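Local atomic coordinates of ATPase associated with various cellular activities, AAA_5 (Staphylothermus marinus, PDB entry 6N0S), a protein that probably hydrolyses ATP as the motor of an McrBC-type restriction system, its N-terminal EVE-like domain, described here, probably being a nucleic-acid-binding module structurally related to PUA-like RNA-binding proteins. Residues 45-48 and 49-52; 111-114 and 115-119; 154-158 and 159-163. All blocks are in the same frame, centred on the assembly; numbering follows the deposited sequence.

The three contacts are local, each between residues a turn or so apart, and all lie 15 to 17 Å from the centre of this EVE-like domain. Interaction 1 is the last two turns of helix 39-52, beside strand 54-61 of the mixed sheet. Interaction 2 belongs to helix 110-124, on the opposite side of the chain's centre, its centre about 31 Å from that of interaction 1; there the Y116 side chain lies about 4 Å from a bound sulfate ion, probably from the crystallisation liquor. Interaction 3 holds a short 3-10 turn in the loop between strands 138-148 and 166-169, centred about 22 Å from interaction 1 and 29 Å from interaction 2. No two touch.

Interaction 1: residues 45-48 and 49-52; sequences IRYS and LEKF
With CG anti to the backbone N (chi1 180°), Y47 swings its ring toward the next turn of helix 39-52, where K51 takes the other common helical setting, CG beside its own N (chi1 -64°), and passes over one ring face. The meeting is a CH-pi contact: K51 CG stands 4.2 Å from the centroid of the Y47 ring, 20° off its normal and displaced toward the rim. Further bends at chi2 and chi3 carry the aliphatic chain of K51 on toward the phenol, and K51 CE passes 3.6 Å from Y47 OH. E50 approaches the same ring obliquely: E50 OE2 lies 3.9 Å from Y47 CD1, the carboxylate plane almost perpendicular to the ring plane.

One turn on from S48, the F52 ring turns an edge to its backbone, and F52 CD2 reaches S48 O at 3.1 Å, near the ring plane. The same carbonyl oxygen accepts the amide of F52, with F52 N 2.8 Å from S48 O. Three more i to i+4 bonds, from L49 N to I45 O, E50 N to R46 O and K51 N to Y47 O, complete the regular alpha-helical backbone.

F9 meets the rings of both Y47 and F52, each at an oblique angle, while I45 and S48 lean on strand 54-61. The buried hydroxyl of S48 is engaged with G44 O and S10 N, tying the helix to the segment that leads into strand 12-17.

Chemically the outer strip mixes charged ends with apolar chain: the methylenes of K51 lie on the Y47 ring, and any electrostatic effect of the oblique E50 carboxylate on that ring is probably slight. S48 O is held by the amide of F52, with the edge of the F52 ring close beside it.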
ATOM      1  N   ILE A  45      -2.983  10.873   1.361  1.00 31.84           N
ATOM      2  CA  ILE A  45      -1.736  10.586   0.672  1.00 30.22           C
ATOM      3  C   ILE A  45      -1.619  11.433  -0.597  1.00 33.20           C
ATOM      4  O   ILE A  45      -0.527  11.902  -0.946  1.00 35.22           O
ATOM      5  CB  ILE A  45      -1.598   9.065   0.421  1.00 34.43           C
ATOM      6  CG1 ILE A  45      -0.118   8.705   0.243  1.00 32.72           C
ATOM      7  CG2 ILE A  45      -2.425   8.645  -0.716  1.00 32.54           C
ATOM      8  CD1 ILE A  45       0.179   7.181   0.480  1.00 42.00           C
ATOM      9  N   ARG A  46      -2.731  11.669  -1.297  1.00 35.59           N
ATOM     10  CA  ARG A  46      -2.696  12.553  -2.461  1.00 36.64           C
ATOM     11  C   ARG A  46      -2.214  13.950  -2.078  1.00 43.15           C
ATOM     12  O   ARG A  46      -1.366  14.537  -2.760  1.00 41.74           O
ATOM     13  CB  ARG A  46      -4.090  12.631  -3.099  1.00 41.39           C
ATOM     14  CG  ARG A  46      -4.126  12.672  -4.616  1.00 56.38           C
ATOM     15  CD  ARG A  46      -5.561  12.582  -5.177  1.00 59.76           C
ATOM     16  NE  ARG A  46      -6.421  13.689  -4.754  1.00 69.62           N
ATOM     17  CZ  ARG A  46      -7.440  13.591  -3.894  1.00 65.97           C
ATOM     18  NH1 ARG A  46      -7.767  12.420  -3.341  1.00 58.86           N
ATOM     19  NH2 ARG A  46      -8.145  14.672  -3.591  1.00 60.15           N
ATOM     20  N   TYR A  47      -2.729  14.495  -0.974  1.00 39.48           N
ATOM     21  CA  TYR A  47      -2.319  15.822  -0.534  1.00 40.42           C
ATOM     22  C   TYR A  47      -0.870  15.816  -0.051  1.00 47.36           C
ATOM     23  O   TYR A  47      -0.132  16.791  -0.267  1.00 42.70           O
ATOM     24  CB  TYR A  47      -3.268  16.311   0.562  1.00 41.69           C
ATOM     25  CG  TYR A  47      -2.939  17.681   1.106  1.00 41.81           C
ATOM     26  CD1 TYR A  47      -3.087  18.821   0.323  1.00 56.56           C
ATOM     27  CD2 TYR A  47      -2.478  17.835   2.401  1.00 44.68           C
ATOM     28  CE1 TYR A  47      -2.783  20.090   0.825  1.00 56.44           C
ATOM     29  CE2 TYR A  47      -2.172  19.084   2.914  1.00 51.64           C
ATOM     30  CZ  TYR A  47      -2.327  20.212   2.120  1.00 60.26           C
ATOM     31  OH  TYR A  47      -2.008  21.442   2.643  1.00 56.60           O
ATOM     32  N   SER A  48      -0.439  14.719   0.576  1.00 39.55           N
ATOM     33  CA  SER A  48       0.953  14.601   0.988  1.00 37.29           C
ATOM     34  C   SER A  48       1.879  14.598  -0.223  1.00 42.56           C
ATOM     35  O   SER A  48       2.951  15.215  -0.204  1.00 38.94           O
ATOM     36  CB  SER A  48       1.159  13.317   1.805  1.00 39.72           C
ATOM     37  OG  SER A  48       0.433  13.329   3.048  1.00 37.87           O
ATOM     38  N   LEU A  49       1.508  13.860  -1.264  1.00 41.81           N
ATOM     39  CA  LEU A  49       2.341  13.807  -2.457  1.00 46.60           C
ATOM     40  C   LEU A  49       2.484  15.187  -3.069  1.00 52.74           C
ATOM     41  O   LEU A  49       3.576  15.569  -3.514  1.00 47.84           O
ATOM     42  CB  LEU A  49       1.744  12.847  -3.480  1.00 42.75           C
ATOM     43  CG  LEU A  49       2.493  12.791  -4.801  1.00 47.94           C
ATOM     44  CD1 LEU A  49       3.874  12.256  -4.557  1.00 46.85           C
ATOM     45  CD2 LEU A  49       1.769  11.939  -5.788  1.00 43.92           C
ATOM     46  N   GLU A  50       1.377  15.940  -3.107  1.00 48.54           N
ATOM     47  CA  GLU A  50       1.384  17.279  -3.688  1.00 54.29           C
ATOM     48  C   GLU A  50       2.348  18.187  -2.942  1.00 49.01           C
ATOM     49  O   GLU A  50       3.125  18.923  -3.556  1.00 53.04           O
ATOM     50  CB  GLU A  50      -0.037  17.859  -3.667  1.00 50.50           C
ATOM     51  CG  GLU A  50      -0.238  19.176  -4.430  1.00 62.13           C
ATOM     52  CD  GLU A  50      -1.273  20.124  -3.770  1.00 67.05           C
ATOM     53  OE1 GLU A  50      -0.955  21.322  -3.554  1.00 67.10           O
ATOM     54  OE2 GLU A  50      -2.398  19.665  -3.467  1.00 67.48           O
ATOM     55  N   LYS A  51       2.334  18.136  -1.614  1.00 49.77           N
ATOM     56  CA  LYS A  51       3.216  18.998  -0.848  1.00 41.67           C
ATOM     57  C   LYS A  51       4.655  18.475  -0.787  1.00 54.56           C
ATOM     58  O   LYS A  51       5.586  19.281  -0.775  1.00 47.09           O
ATOM     59  CB  LYS A  51       2.661  19.200   0.564  1.00 43.19           C
ATOM     60  CG  LYS A  51       1.314  19.934   0.607  1.00 53.14           C
ATOM     61  CD  LYS A  51       1.332  21.198  -0.270  1.00 54.58           C
ATOM     62  CE  LYS A  51       0.551  22.341   0.315  1.00 61.84           C
ATOM     63  NZ  LYS A  51       0.859  23.604  -0.430  1.00 69.83           N
ATOM     64  N   PHE A  52       4.888  17.160  -0.764  1.00 48.62           N
ATOM     65  CA  PHE A  52       6.251  16.673  -0.574  1.00 44.80           C
ATOM     66  C   PHE A  52       6.947  16.230  -1.856  1.00 45.42           C
ATOM     67  O   PHE A  52       8.168  16.058  -1.839  1.00 46.81           O
ATOM     68  CB  PHE A  52       6.259  15.517   0.421  1.00 45.42           C
ATOM     69  CG  PHE A  52       5.894  15.913   1.808  1.00 48.71           C
ATOM     70  CD1 PHE A  52       6.799  16.563   2.613  1.00 50.58           C
ATOM     71  CD2 PHE A  52       4.643  15.619   2.309  1.00 44.77           C
ATOM     72  CE1 PHE A  52       6.467  16.922   3.904  1.00 48.88           C
ATOM     73  CE2 PHE A  52       4.302  15.960   3.573  1.00 39.70           C
ATOM     74  CZ  PHE A  52       5.218  16.631   4.390  1.00 50.92           C
TER

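Interaction 2: residues 111-114 and 115-119; sequences DTID and QYFIA
I113 and F117, one turn apart on helix 110-124, lie side by side and point the same way, and I113 CG2 touches F117 CE2 at 3.5 Å. The methyl comes at the ring obliquely. It gets there because CG2 is the branch set anti to the backbone N, which turns it toward F117, while CG1 points away from that ring. Y116 leans its CD2 over one face of the F117 ring, offset toward the rim. On another side of the helix the Q115 chain runs back along the preceding turn, with Q115 NE2 3.5 Å from D111 O.

Beneath these contacts lie four i to i+4 backbone bonds, from Q115 N to D111 O through I118 N to D114 O; the F117 N to I113 O bond measures 3.1 Å and is nearly straight at 165°.

Farther out, the hydroxyl of Y116 bonds W32, and its ring meets H26 and F103 edge-to-face. The largely apolar contact of I113 with F103 and L104, and of F117 with K96, joins this helix to helix 92-105; the salt bridge that D114 makes to R100 of that helix probably strengthens the attachment.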
ATOM      1  N   ASP A 111      -1.157 -17.209 -13.480  1.00 36.29           N
ATOM      2  CA  ASP A 111      -1.978 -17.967 -12.535  1.00 39.70           C
ATOM      3  C   ASP A 111      -2.041 -17.279 -11.169  1.00 38.75           C
ATOM      4  O   ASP A 111      -3.102 -17.214 -10.535  1.00 41.99           O
ATOM      5  CB  ASP A 111      -1.398 -19.365 -12.346  1.00 40.26           C
ATOM      6  CG  ASP A 111      -1.574 -20.260 -13.558  1.00 46.24           C
ATOM      7  OD1 ASP A 111      -2.639 -20.209 -14.217  1.00 42.25           O
ATOM      8  OD2 ASP A 111      -0.635 -21.025 -13.827  1.00 43.33           O
ATOM      9  N   THR A 112      -0.897 -16.827 -10.660  1.00 37.68           N
ATOM     10  CA  THR A 112      -0.887 -16.141  -9.370  1.00 36.17           C
ATOM     11  C   THR A 112      -1.768 -14.892  -9.422  1.00 36.82           C
ATOM     12  O   THR A 112      -2.586 -14.669  -8.529  1.00 37.83           O
ATOM     13  CB  THR A 112       0.558 -15.810  -8.967  1.00 36.36           C
ATOM     14  OG1 THR A 112       1.295 -17.037  -8.848  1.00 40.07           O
ATOM     15  CG2 THR A 112       0.629 -15.064  -7.614  1.00 44.38           C
ATOM     16  N   ILE A 113      -1.666 -14.116 -10.499  1.00 35.81           N
ATOM     17  CA  ILE A 113      -2.501 -12.932 -10.676  1.00 35.21           C
ATOM     18  C   ILE A 113      -3.985 -13.312 -10.648  1.00 41.55           C
ATOM     19  O   ILE A 113      -4.792 -12.652  -9.985  1.00 35.19           O
ATOM     20  CB  ILE A 113      -2.121 -12.208 -11.977  1.00 35.49           C
ATOM     21  CG1 ILE A 113      -0.663 -11.782 -11.933  1.00 31.26           C
ATOM     22  CG2 ILE A 113      -2.989 -10.996 -12.196  1.00 39.06           C
ATOM     23  CD1 ILE A 113      -0.126 -11.251 -13.301  1.00 35.83           C
ATOM     24  N   ASP A 114      -4.374 -14.373 -11.369  1.00 35.20           N
ATOM     25  CA  ASP A 114      -5.762 -14.825 -11.290  1.00 36.40           C
ATOM     26  C   ASP A 114      -6.163 -15.039  -9.821  1.00 36.42           C
ATOM     27  O   ASP A 114      -7.223 -14.585  -9.374  1.00 34.98           O
ATOM     28  CB  ASP A 114      -5.993 -16.129 -12.083  1.00 38.17           C
ATOM     29  CG  ASP A 114      -5.690 -16.051 -13.599  1.00 43.64           C
ATOM     30  OD1 ASP A 114      -5.714 -14.962 -14.213  1.00 43.42           O
ATOM     31  OD2 ASP A 114      -5.492 -17.157 -14.207  1.00 40.09           O
ATOM     32  N   GLN A 115      -5.311 -15.719  -9.046  1.00 36.27           N
ATOM     33  CA  GLN A 115      -5.627 -15.986  -7.648  1.00 36.40           C
ATOM     34  C   GLN A 115      -5.694 -14.707  -6.827  1.00 35.38           C
ATOM     35  O   GLN A 115      -6.477 -14.634  -5.885  1.00 34.57           O
ATOM     36  CB  GLN A 115      -4.599 -16.920  -7.035  1.00 39.69           C
ATOM     37  CG  GLN A 115      -4.686 -18.369  -7.560  1.00 40.56           C
ATOM     38  CD  GLN A 115      -3.364 -19.102  -7.516  1.00 46.10           C
ATOM     39  OE1 GLN A 115      -2.516 -18.837  -6.668  1.00 56.56           O
ATOM     40  NE2 GLN A 115      -3.176 -20.034  -8.443  1.00 50.56           N
ATOM     41  N   TYR A 116      -4.857 -13.715  -7.146  1.00 34.80           N
ATOM     42  CA  TYR A 116      -4.860 -12.456  -6.411  1.00 37.68           C
ATOM     43  C   TYR A 116      -6.214 -11.782  -6.531  1.00 34.00           C
ATOM     44  O   TYR A 116      -6.834 -11.425  -5.524  1.00 37.08           O
ATOM     45  CB  TYR A 116      -3.718 -11.583  -6.941  1.00 37.10           C
ATOM     46  CG  TYR A 116      -3.616 -10.175  -6.408  1.00 35.34           C
ATOM     47  CD1 TYR A 116      -3.068  -9.898  -5.159  1.00 38.50           C
ATOM     48  CD2 TYR A 116      -4.033  -9.120  -7.181  1.00 36.85           C
ATOM     49  CE1 TYR A 116      -2.961  -8.582  -4.704  1.00 36.02           C
ATOM     50  CE2 TYR A 116      -3.937  -7.840  -6.758  1.00 39.22           C
ATOM     51  CZ  TYR A 116      -3.411  -7.560  -5.518  1.00 33.42           C
ATOM     52  OH  TYR A 116      -3.363  -6.237  -5.186  1.00 44.01           O
ATOM     53  N   PHE A 117      -6.721 -11.651  -7.758  1.00 35.63           N
ATOM     54  CA  PHE A 117      -7.968 -10.934  -7.969  1.00 34.68           C
ATOM     55  C   PHE A 117      -9.159 -11.662  -7.362  1.00 38.66           C
ATOM     56  O   PHE A 117     -10.064 -11.021  -6.804  1.00 37.72           O
ATOM     57  CB  PHE A 117      -8.166 -10.690  -9.463  1.00 32.88           C
ATOM     58  CG  PHE A 117      -7.246  -9.646 -10.014  1.00 37.63           C
ATOM     59  CD1 PHE A 117      -7.093  -8.438  -9.349  1.00 44.63           C
ATOM     60  CD2 PHE A 117      -6.542  -9.857 -11.167  1.00 40.50           C
ATOM     61  CE1 PHE A 117      -6.240  -7.469  -9.835  1.00 43.79           C
ATOM     62  CE2 PHE A 117      -5.704  -8.890 -11.658  1.00 46.33           C
ATOM     63  CZ  PHE A 117      -5.556  -7.684 -10.971  1.00 41.58           C
ATOM     64  N   ILE A 118      -9.167 -12.992  -7.433  1.00 38.63           N
ATOM     65  CA  ILE A 118     -10.237 -13.778  -6.817  1.00 42.50           C
ATOM     66  C   ILE A 118     -10.253 -13.550  -5.318  1.00 40.59           C
ATOM     67  O   ILE A 118     -11.320 -13.439  -4.699  1.00 35.77           O
ATOM     68  CB  ILE A 118     -10.073 -15.278  -7.148  1.00 35.57           C
ATOM     69  CG1 ILE A 118     -10.879 -15.657  -8.364  1.00 44.46           C
ATOM     70  CG2 ILE A 118     -10.590 -16.174  -6.046  1.00 48.77           C
ATOM     71  CD1 ILE A 118     -10.355 -15.132  -9.547  1.00 46.06           C
ATOM     72  N   ALA A 119      -9.072 -13.498  -4.705  1.00 39.95           N
ATOM     73  CA  ALA A 119      -8.998 -13.258  -3.266  1.00 41.75           C
ATOM     74  C   ALA A 119      -9.479 -11.855  -2.911  1.00 36.66           C
ATOM     75  O   ALA A 119     -10.278 -11.680  -1.987  1.00 37.25           O
ATOM     76  CB  ALA A 119      -7.563 -13.476  -2.789  1.00 44.47           C
TER

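Interaction 3: residues 154-158 and 159-163; sequences DIISH and ITWTG
One face of the W161 indole carries the backbone of the preceding turn: S157 O lies 3.4 Å above the plane and H158 CA 3.9 Å, both toward the rim. The H158 CA makes a CH-pi contact with the five-membered ring. The H158 imidazole reaches the six-membered ring obliquely, planes at 49°, with H158 CD2 4.0 Å from W161 CE3; I156 CD1 approaches W161 CH2 obliquely, at the same distance.

The backbone folds here as a 3-10 turn, with i to i+3 bonds from T160 N to S157 O and from W161 N to H158 O, each donor well above the carbonyl plane. S157 O has a second donor: with OG1 set between its backbone N and carbonyl carbon (chi1 70°), T160 delivers the hydroxyl in the carbonyl plane, T160 OG1 being 2.9 Å from S157 O. A water accepts from I159 N and also bonds S157 OG. Around the loop, Y149 meets the H158 ring and touches I156, which also packs on helix 171-178.

Of the two bonds to S157 O the hydroxyl's is the better placed and the amide's the poorer; the indole beneath adds none. W161 and I156 are the buried residues of this loop, the indole covering the turn's backbone.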
ATOM      1  N   ASP A 154       6.349  -0.402  20.597  1.00 55.03           N
ATOM      2  CA  ASP A 154       6.213   0.705  21.526  1.00 56.12           C
ATOM      3  C   ASP A 154       6.522   2.036  20.869  1.00 57.51           C
ATOM      4  O   ASP A 154       6.459   3.069  21.537  1.00 56.84           O
ATOM      5  CB  ASP A 154       7.106   0.469  22.754  1.00 58.33           C
ATOM      6  CG  ASP A 154       6.569  -0.657  23.656  1.00 65.10           C
ATOM      7  OD1 ASP A 154       5.342  -0.695  23.886  1.00 69.74           O
ATOM      8  OD2 ASP A 154       7.355  -1.514  24.114  1.00 67.83           O
ATOM      9  N   ILE A 155       6.768   2.031  19.565  1.00 50.98           N
ATOM     10  CA  ILE A 155       7.135   3.216  18.806  1.00 45.91           C
ATOM     11  C   ILE A 155       6.001   3.652  17.890  1.00 55.12           C
ATOM     12  O   ILE A 155       5.561   4.807  17.928  1.00 45.68           O
ATOM     13  CB  ILE A 155       8.421   2.951  17.999  1.00 54.70           C
ATOM     14  CG1 ILE A 155       9.597   2.817  18.955  1.00 54.19           C
ATOM     15  CG2 ILE A 155       8.655   4.048  16.971  1.00 60.65           C
ATOM     16  CD1 ILE A 155      10.755   2.070  18.362  1.00 48.82           C
ATOM     17  N   ILE A 156       5.526   2.738  17.049  1.00 44.81           N
ATOM     18  CA  ILE A 156       4.357   2.982  16.207  1.00 53.12           C
ATOM     19  C   ILE A 156       3.115   2.480  16.939  1.00 53.35           C
ATOM     20  O   ILE A 156       3.219   1.739  17.921  1.00 52.41           O
ATOM     21  CB  ILE A 156       4.507   2.329  14.813  1.00 51.75           C
ATOM     22  CG1 ILE A 156       4.966   0.857  14.885  1.00 57.99           C
ATOM     23  CG2 ILE A 156       5.517   3.117  13.963  1.00 51.15           C
ATOM     24  CD1 ILE A 156       3.848  -0.178  15.093  1.00 52.59           C
ATOM     25  N   SER A 157       1.931   2.862  16.472  1.00 47.24           N
ATOM     26  CA  SER A 157       0.711   2.526  17.181  1.00 49.10           C
ATOM     27  C   SER A 157      -0.164   1.660  16.285  1.00 47.07           C
ATOM     28  O   SER A 157      -1.067   2.147  15.596  1.00 53.66           O
ATOM     29  CB  SER A 157      -0.025   3.799  17.645  1.00 43.22           C
ATOM     30  OG  SER A 157      -0.974   3.413  18.622  1.00 58.03           O
ATOM     31  N   HIS A 158       0.081   0.360  16.347  1.00 45.49           N
ATOM     32  CA  HIS A 158      -0.645  -0.599  15.524  1.00 48.26           C
ATOM     33  C   HIS A 158      -2.147  -0.576  15.808  1.00 39.78           C
ATOM     34  O   HIS A 158      -2.945  -0.818  14.901  1.00 40.68           O
ATOM     35  CB  HIS A 158      -0.034  -1.993  15.760  1.00 43.79           C
ATOM     36  CG  HIS A 158      -0.741  -3.112  15.070  1.00 48.81           C
ATOM     37  ND1 HIS A 158      -1.839  -3.744  15.610  1.00 57.08           N
ATOM     38  CD2 HIS A 158      -0.462  -3.767  13.915  1.00 62.04           C
ATOM     39  CE1 HIS A 158      -2.241  -4.704  14.796  1.00 57.30           C
ATOM     40  NE2 HIS A 158      -1.416  -4.746  13.762  1.00 63.06           N
ATOM     41  N   ILE A 159      -2.558  -0.248  17.038  1.00 45.22           N
ATOM     42  CA  ILE A 159      -3.980  -0.325  17.369  1.00 40.71           C
ATOM     43  C   ILE A 159      -4.796   0.658  16.525  1.00 40.14           C
ATOM     44  O   ILE A 159      -5.984   0.428  16.268  1.00 42.31           O
ATOM     45  CB  ILE A 159      -4.173  -0.113  18.887  1.00 44.61           C
ATOM     46  CG1 ILE A 159      -5.609  -0.410  19.302  1.00 50.62           C
ATOM     47  CG2 ILE A 159      -3.787   1.301  19.315  1.00 47.57           C
ATOM     48  CD1 ILE A 159      -6.044  -1.793  18.960  1.00 62.07           C
ATOM     49  N   THR A 160      -4.178   1.737  16.043  1.00 38.58           N
ATOM     50  CA  THR A 160      -4.902   2.716  15.243  1.00 38.28           C
ATOM     51  C   THR A 160      -5.002   2.320  13.786  1.00 37.95           C
ATOM     52  O   THR A 160      -5.712   2.996  13.035  1.00 39.69           O
ATOM     53  CB  THR A 160      -4.265   4.115  15.354  1.00 40.82           C
ATOM     54  OG1 THR A 160      -3.004   4.163  14.693  1.00 37.94           O
ATOM     55  CG2 THR A 160      -4.047   4.506  16.796  1.00 38.82           C
ATOM     56  N   TRP A 161      -4.354   1.214  13.393  1.00 37.89           N
ATOM     57  CA  TRP A 161      -4.301   0.738  12.023  1.00 39.82           C
ATOM     58  C   TRP A 161      -5.469  -0.164  11.664  1.00 42.19           C
ATOM     59  O   TRP A 161      -5.582  -0.596  10.506  1.00 32.65           O
ATOM     60  CB  TRP A 161      -2.978  -0.018  11.801  1.00 39.74           C
ATOM     61  CG  TRP A 161      -1.786   0.872  11.884  1.00 37.55           C
ATOM     62  CD1 TRP A 161      -1.784   2.204  12.170  1.00 37.96           C
ATOM     63  CD2 TRP A 161      -0.410   0.503  11.684  1.00 36.47           C
ATOM     64  NE1 TRP A 161      -0.503   2.694  12.134  1.00 35.43           N
ATOM     65  CE2 TRP A 161       0.360   1.676  11.855  1.00 37.40           C
ATOM     66  CE3 TRP A 161       0.243  -0.698  11.382  1.00 37.10           C
ATOM     67  CZ2 TRP A 161       1.740   1.686  11.740  1.00 40.32           C
ATOM     68  CZ3 TRP A 161       1.616  -0.687  11.258  1.00 34.88           C
ATOM     69  CH2 TRP A 161       2.352   0.502  11.423  1.00 36.45           C
ATOM     70  N   THR A 162      -6.343  -0.448  12.619  1.00 39.76           N
ATOM     71  CA  THR A 162      -7.412  -1.409  12.387  1.00 43.04           C
ATOM     72  C   THR A 162      -8.277  -0.965  11.219  1.00 43.45           C
ATOM     73  O   THR A 162      -8.752   0.173  11.169  1.00 37.45           O
ATOM     74  CB  THR A 162      -8.258  -1.569  13.655  1.00 51.65           C
ATOM     75  OG1 THR A 162      -7.396  -1.837  14.770  1.00 60.20           O
ATOM     76  CG2 THR A 162      -9.202  -2.720  13.518  1.00 49.87           C
ATOM     77  N   GLY A 163      -8.453  -1.860  10.257  1.00 36.25           N
ATOM     78  CA  GLY A 163      -9.277  -1.583   9.093  1.00 36.71           C
ATOM     79  C   GLY A 163      -8.707  -0.594   8.112  1.00 38.54           C
ATOM     80  O   GLY A 163      -9.456  -0.061   7.284  1.00 41.52           O
TER
HETATM   81  O   HOH W   1      -0.673   0.202  19.240  1.00 53.54           O